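Local structure of transcriptional regulator (Rhodococcus jostii, 5CYV) at residues V26-Y40 and L105-H117. The protein probably binds DNA as a MarR-family transcriptional regulator of p-hydroxycinnamate metabolism and holds p-coumaroyl-CoA as its ligand. Residues are numbered along the deposited sequence; the frame is centred on the assembly and turned at random. Where two conformers were deposited one is given.
Sequences VNKALVPTGLRVRSY and LRDDAKARVDAAH. With WCA (p-coumaroyl-CoA), chain J.
Val113 wedges its CG2 methyl between Leu30 and Tyr40: it lies 3.6 Å from Leu30 CD2 and over one face of the tyrosine ring, a CH-pi contact 4.1 Å from the centroid. CG anti to the backbone N (chi1 170°) carries the Tyr40 ring against Val113, whose branched side chain spares its other methyl, CG1, for the ligand. Ala29 and Ala116 bring their CB methyls to 3.7 Å, and side chains this small let the backbones come near. Leu35 CD1 and Leu105 CD2 meet tip to tip.

These segments belong to the winged-helix MarR fold; Val26, Val113 and His117 form part of the p-coumaroyl pocket, with Tyr40 and Arg38 of helix 37-47. The ligand's phenolic OAJ sits 3.0 Å from His117 NE2, at the imidazole edge. Arg38, extended, donates a nearly straight bond from NE to the ligand's OAE (171°).

Within helix 105-117, Arg112 holds Asp108 side-on in a salt bridge, NE to OD2 (2.9 Å) and NH2 to OD1, with Pro32 CB over its guanidinium; water 1 joins its NH1 to Ala29 O. A leucine in place of Arg112 would probably leave Asp108 without its charged mate and break that water link. Thr33 CG2 packs 3.4 Å from Asp108 OD2, while OG1 accepts from Leu35 N, an ST turn, and also donates to Leu30 O.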
# COMPACT_ATOMS: atom_id res chain seq x y z
N VAL B 26 0.93 11.01 -1.14
CA VAL B 26 1.38 11.54 0.13
C VAL B 26 2.84 11.99 0.04
O VAL B 26 3.14 13.11 0.48
CB VAL B 26 1.24 10.51 1.25
CG1 VAL B 26 1.95 10.98 2.54
CG2 VAL B 26 -0.25 10.18 1.42
N ASN B 27 3.75 11.19 -0.56
CA ASN B 27 5.13 11.69 -0.68
C ASN B 27 5.15 13.01 -1.47
O ASN B 27 5.91 13.93 -1.12
CB ASN B 27 6.00 10.63 -1.37
CG ASN B 27 6.45 9.52 -0.42
OD1 ASN B 27 6.62 9.76 0.78
ND2 ASN B 27 6.64 8.32 -0.96
N LYS B 28 4.38 13.11 -2.56
CA LYS B 28 4.39 14.35 -3.33
C LYS B 28 3.79 15.49 -2.50
O LYS B 28 4.35 16.60 -2.52
CB LYS B 28 3.61 14.16 -4.64
CG LYS B 28 4.34 13.25 -5.65
CD LYS B 28 3.52 13.07 -6.92
CE LYS B 28 4.21 12.09 -7.87
NZ LYS B 28 4.42 10.73 -7.25
N ALA B 29 2.68 15.28 -1.80
CA ALA B 29 2.11 16.37 -1.01
C ALA B 29 3.05 16.87 0.07
O ALA B 29 3.02 18.04 0.45
CB ALA B 29 0.77 15.88 -0.40
N LEU B 30 3.87 15.95 0.58
CA LEU B 30 4.78 16.26 1.67
C LEU B 30 6.06 16.98 1.24
O LEU B 30 6.79 17.45 2.12
CB LEU B 30 5.18 14.97 2.41
CG LEU B 30 4.07 14.38 3.27
CD1 LEU B 30 4.58 13.05 3.74
CD2 LEU B 30 3.71 15.28 4.45
N VAL B 31 6.36 17.08 -0.07
CA VAL B 31 7.63 17.70 -0.53
C VAL B 31 7.94 19.04 0.18
O VAL B 31 9.06 19.21 0.72
CB VAL B 31 7.65 17.83 -2.05
CG1 VAL B 31 8.81 18.71 -2.45
CG2 VAL B 31 7.79 16.43 -2.63
N PRO B 32 6.98 19.98 0.33
CA PRO B 32 7.35 21.24 1.02
C PRO B 32 7.71 21.11 2.50
O PRO B 32 8.33 22.04 3.03
CB PRO B 32 6.10 22.11 0.87
CG PRO B 32 5.32 21.49 -0.25
CD PRO B 32 5.64 20.05 -0.30
N THR B 33 7.35 20.01 3.13
CA THR B 33 7.65 19.78 4.53
C THR B 33 8.98 19.11 4.76
O THR B 33 9.42 19.01 5.88
CB THR B 33 6.57 18.90 5.18
OG1 THR B 33 6.74 17.53 4.75
CG2 THR B 33 5.14 19.38 4.84
N GLY B 34 9.53 18.56 3.69
CA GLY B 34 10.74 17.77 3.80
C GLY B 34 10.55 16.38 4.38
O GLY B 34 11.56 15.69 4.57
N LEU B 35 9.33 15.99 4.68
CA LEU B 35 9.04 14.68 5.25
C LEU B 35 8.70 13.73 4.09
O LEU B 35 8.41 14.18 2.98
CB LEU B 35 7.82 14.72 6.18
CG LEU B 35 8.02 15.71 7.35
CD1 LEU B 35 6.68 15.87 8.00
CD2 LEU B 35 9.03 15.15 8.31
N ARG B 36 8.64 12.45 4.40
CA ARG B 36 8.19 11.39 3.51
C ARG B 36 7.20 10.52 4.30
O ARG B 36 6.97 10.78 5.42
CB ARG B 36 9.31 10.59 2.88
CG ARG B 36 9.95 11.30 1.71
CD ARG B 36 11.22 10.64 1.24
NE ARG B 36 11.07 9.25 0.90
CZ ARG B 36 10.50 8.80 -0.18
NH1 ARG B 36 10.02 9.62 -1.07
NH2 ARG B 36 10.45 7.51 -0.38
N VAL B 37 6.63 9.51 3.67
CA VAL B 37 5.53 8.85 4.36
C VAL B 37 5.95 8.29 5.75
O VAL B 37 5.20 8.47 6.72
CB VAL B 37 4.89 7.70 3.55
CG1 VAL B 37 4.16 8.15 2.23
CG2 VAL B 37 5.83 6.61 3.30
N ARG B 38 7.14 7.68 5.86
CA ARG B 38 7.48 7.12 7.19
C ARG B 38 7.85 8.17 8.24
O ARG B 38 7.37 8.06 9.38
CB ARG B 38 8.64 6.12 7.08
CG ARG B 38 8.26 4.84 6.32
CD ARG B 38 9.38 3.82 6.47
NE ARG B 38 9.04 2.58 5.73
CZ ARG B 38 9.69 1.44 5.84
NH1 ARG B 38 9.33 0.38 5.09
NH2 ARG B 38 10.73 1.31 6.73
N SER B 39 8.62 9.18 7.89
CA SER B 39 8.95 10.21 8.89
C SER B 39 7.71 11.00 9.26
O SER B 39 7.54 11.37 10.45
CB SER B 39 10.05 11.14 8.39
OG SER B 39 9.78 11.71 7.11
N TYR B 40 6.83 11.28 8.29
CA TYR B 40 5.55 11.86 8.64
C TYR B 40 4.75 11.02 9.60
O TYR B 40 4.19 11.56 10.58
CB TYR B 40 4.74 12.11 7.33
CG TYR B 40 3.31 12.49 7.53
CD1 TYR B 40 2.95 13.75 7.92
CD2 TYR B 40 2.29 11.52 7.28
CE1 TYR B 40 1.61 14.10 8.11
CE2 TYR B 40 0.96 11.87 7.43
CZ TYR B 40 0.62 13.17 7.84
OH TYR B 40 -0.68 13.50 8.07
N LEU B 105 4.79 21.77 12.30
CA LEU B 105 5.00 21.11 11.01
C LEU B 105 3.99 20.01 10.81
O LEU B 105 3.50 19.79 9.70
CB LEU B 105 6.43 20.55 10.93
CG LEU B 105 6.75 19.98 9.56
CD1 LEU B 105 6.76 21.07 8.51
CD2 LEU B 105 8.11 19.20 9.59
N ARG B 106 3.64 19.34 11.90
CA ARG B 106 2.69 18.25 11.78
C ARG B 106 1.32 18.80 11.38
O ARG B 106 0.62 18.20 10.58
CB ARG B 106 2.57 17.48 13.10
CG ARG B 106 1.31 16.65 13.23
CD ARG B 106 0.62 16.89 14.56
NE ARG B 106 -0.66 16.19 14.65
CZ ARG B 106 -1.81 16.67 14.20
NH1 ARG B 106 -1.85 17.86 13.62
NH2 ARG B 106 -2.92 15.95 14.32
N ASP B 107 0.97 20.00 11.83
CA ASP B 107 -0.30 20.59 11.44
C ASP B 107 -0.27 20.94 9.93
O ASP B 107 -1.26 20.73 9.23
CB ASP B 107 -0.59 21.84 12.26
CG ASP B 107 -1.06 21.50 13.64
OD1 ASP B 107 -1.39 20.32 13.89
OD2 ASP B 107 -1.12 22.41 14.46
N ASP B 108 0.83 21.52 9.48
CA ASP B 108 1.00 21.86 8.06
C ASP B 108 0.97 20.60 7.20
O ASP B 108 0.26 20.51 6.19
CB ASP B 108 2.31 22.60 7.90
CG ASP B 108 2.61 22.92 6.47
OD1 ASP B 108 2.12 23.99 5.98
OD2 ASP B 108 3.34 22.10 5.85
N ALA B 109 1.70 19.58 7.64
CA ALA B 109 1.81 18.38 6.86
C ALA B 109 0.49 17.60 6.78
O ALA B 109 0.15 17.05 5.72
CB ALA B 109 2.94 17.47 7.48
N LYS B 110 -0.25 17.56 7.91
CA LYS B 110 -1.48 16.82 7.89
C LYS B 110 -2.53 17.54 7.01
O LYS B 110 -3.33 16.87 6.39
CB LYS B 110 -2.05 16.64 9.28
CG LYS B 110 -3.29 15.73 9.19
CD LYS B 110 -3.57 15.08 10.50
CE LYS B 110 -5.04 14.66 10.58
NZ LYS B 110 -5.56 13.88 9.44
N ALA B 111 -2.48 18.86 6.99
CA ALA B 111 -3.40 19.60 6.10
C ALA B 111 -3.10 19.19 4.63
O ALA B 111 -4.05 18.94 3.84
CB ALA B 111 -3.24 21.08 6.29
N ARG B 112 -1.83 19.16 4.25
CA ARG B 112 -1.46 18.69 2.89
C ARG B 112 -1.87 17.29 2.59
O ARG B 112 -2.46 17.01 1.54
CB ARG B 112 0.08 18.83 2.70
CG ARG B 112 0.53 20.30 2.81
CD ARG B 112 2.10 20.36 2.75
NE ARG B 112 2.52 21.69 3.15
CZ ARG B 112 2.48 22.77 2.38
NH1 ARG B 112 2.11 22.69 1.09
NH2 ARG B 112 2.79 23.97 2.90
N VAL B 113 -1.61 16.39 3.54
CA VAL B 113 -1.94 14.99 3.33
C VAL B 113 -3.48 14.76 3.31
O VAL B 113 -3.96 14.09 2.40
CB VAL B 113 -1.25 14.14 4.43
CG1 VAL B 113 -1.78 12.76 4.41
CG2 VAL B 113 0.29 14.18 4.23
N ASP B 114 -4.21 15.45 4.19
CA ASP B 114 -5.67 15.38 4.16
C ASP B 114 -6.21 15.77 2.75
O ASP B 114 -7.09 15.13 2.16
CB ASP B 114 -6.34 16.31 5.20
CG ASP B 114 -6.25 15.79 6.67
OD1 ASP B 114 -5.81 14.67 6.87
OD2 ASP B 114 -6.65 16.59 7.57
N ALA B 115 -5.68 16.87 2.21
CA ALA B 115 -6.20 17.35 0.94
C ALA B 115 -5.84 16.41 -0.17
O ALA B 115 -6.69 16.23 -1.12
CB ALA B 115 -5.63 18.75 0.64
N ALA B 116 -4.62 15.85 -0.08
CA ALA B 116 -4.16 14.91 -1.06
C ALA B 116 -5.03 13.64 -1.00
O ALA B 116 -5.32 13.10 -2.05
CB ALA B 116 -2.71 14.59 -0.83
N HIS B 117 -5.46 13.21 0.18
CA HIS B 117 -6.34 12.02 0.27
C HIS B 117 -7.69 12.31 -0.37
O HIS B 117 -8.36 11.38 -0.89
CB HIS B 117 -6.60 11.58 1.75
CG HIS B 117 -5.43 10.92 2.41
ND1 HIS B 117 -5.49 10.38 3.68
CD2 HIS B 117 -4.17 10.69 1.96
CE1 HIS B 117 -4.30 9.86 3.99
NE2 HIS B 117 -3.48 10.08 2.98
C4 WCA J . 12.04 -13.83 0.25
C5 WCA J . 12.62 -13.62 -0.99
C6 WCA J . 13.46 -14.66 -1.53
C8 WCA J . 11.44 -11.82 -0.51
N1 WCA J . 13.63 -15.79 -0.81
N3 WCA J . 12.27 -15.00 0.91
CAV WCA J . 1.03 7.16 5.98
CAT WCA J . 0.30 8.31 6.06
CBS WCA J . -0.70 8.50 5.10
OAJ WCA J . -1.48 9.68 5.16
CAU WCA J . -0.96 7.58 4.14
CAW WCA J . -0.23 6.39 4.05
CBT WCA J . 0.75 6.20 5.00
CAR WCA J . 1.47 4.92 4.89
CAQ WCA J . 2.36 4.52 5.97
CBP WCA J . 2.85 3.10 5.81
OAD WCA J . 2.44 2.23 5.12
SBO WCA J . 4.19 2.82 6.89
CBA WCA J . 4.44 1.04 6.58
CAY WCA J . 5.66 0.82 5.60
NBH WCA J . 5.27 0.93 4.24
CBQ WCA J . 5.99 1.88 3.38
OAE WCA J . 6.99 2.51 3.76
CBB WCA J . 5.55 2.00 1.96
CAZ WCA J . 6.52 1.29 0.98
NBI WCA J . 6.55 -0.18 1.08
CBR WCA J . 7.46 -0.91 1.85
OAF WCA J . 8.22 -0.27 2.58
CBX WCA J . 7.49 -2.42 1.78
OAK WCA J . 6.80 -2.82 0.56
CCD WCA J . 6.84 -3.07 3.01
CAA WCA J . 5.30 -2.83 2.92
CAB WCA J . 7.44 -2.56 4.34
CBD WCA J . 7.06 -4.62 2.91
OBK WCA J . 8.51 -4.71 2.80
PCG WCA J . 9.23 -6.12 3.04
OAP WCA J . 8.75 -6.65 4.35
OAI WCA J . 10.74 -5.83 2.85
OBN WCA J . 8.64 -7.10 1.97
PCF WCA J . 9.08 -7.60 0.57
OAO WCA J . 10.45 -6.94 0.35
OAH WCA J . 7.94 -7.54 -0.44
O5' WCA J . 9.34 -9.19 0.80
C5' WCA J . 8.29 -10.03 1.27
C4' WCA J . 8.62 -11.15 2.21
O4' WCA J . 9.28 -12.36 1.33
C3' WCA J . 9.55 -10.85 3.14
O3' WCA J . 9.47 -11.78 4.28
PCE WCA J . 9.01 -11.30 5.71
OAM WCA J . 7.69 -10.61 5.58
OAN WCA J . 10.03 -10.36 6.29
OAG WCA J . 8.88 -12.51 6.60
C2' WCA J . 10.90 -11.12 2.43
O2' WCA J . 11.95 -11.22 3.28
C1' WCA J . 10.53 -12.46 1.69
N9 WCA J . 11.32 -12.68 0.50
N7 WCA J . 12.23 -12.36 -1.44
C2 WCA J . 13.06 -15.95 0.37
N6 WCA J . 14.08 -14.49 -2.81
O HOH W 1 1.77 20.34 -0.61
O HOH W 2 5.81 23.15 5.11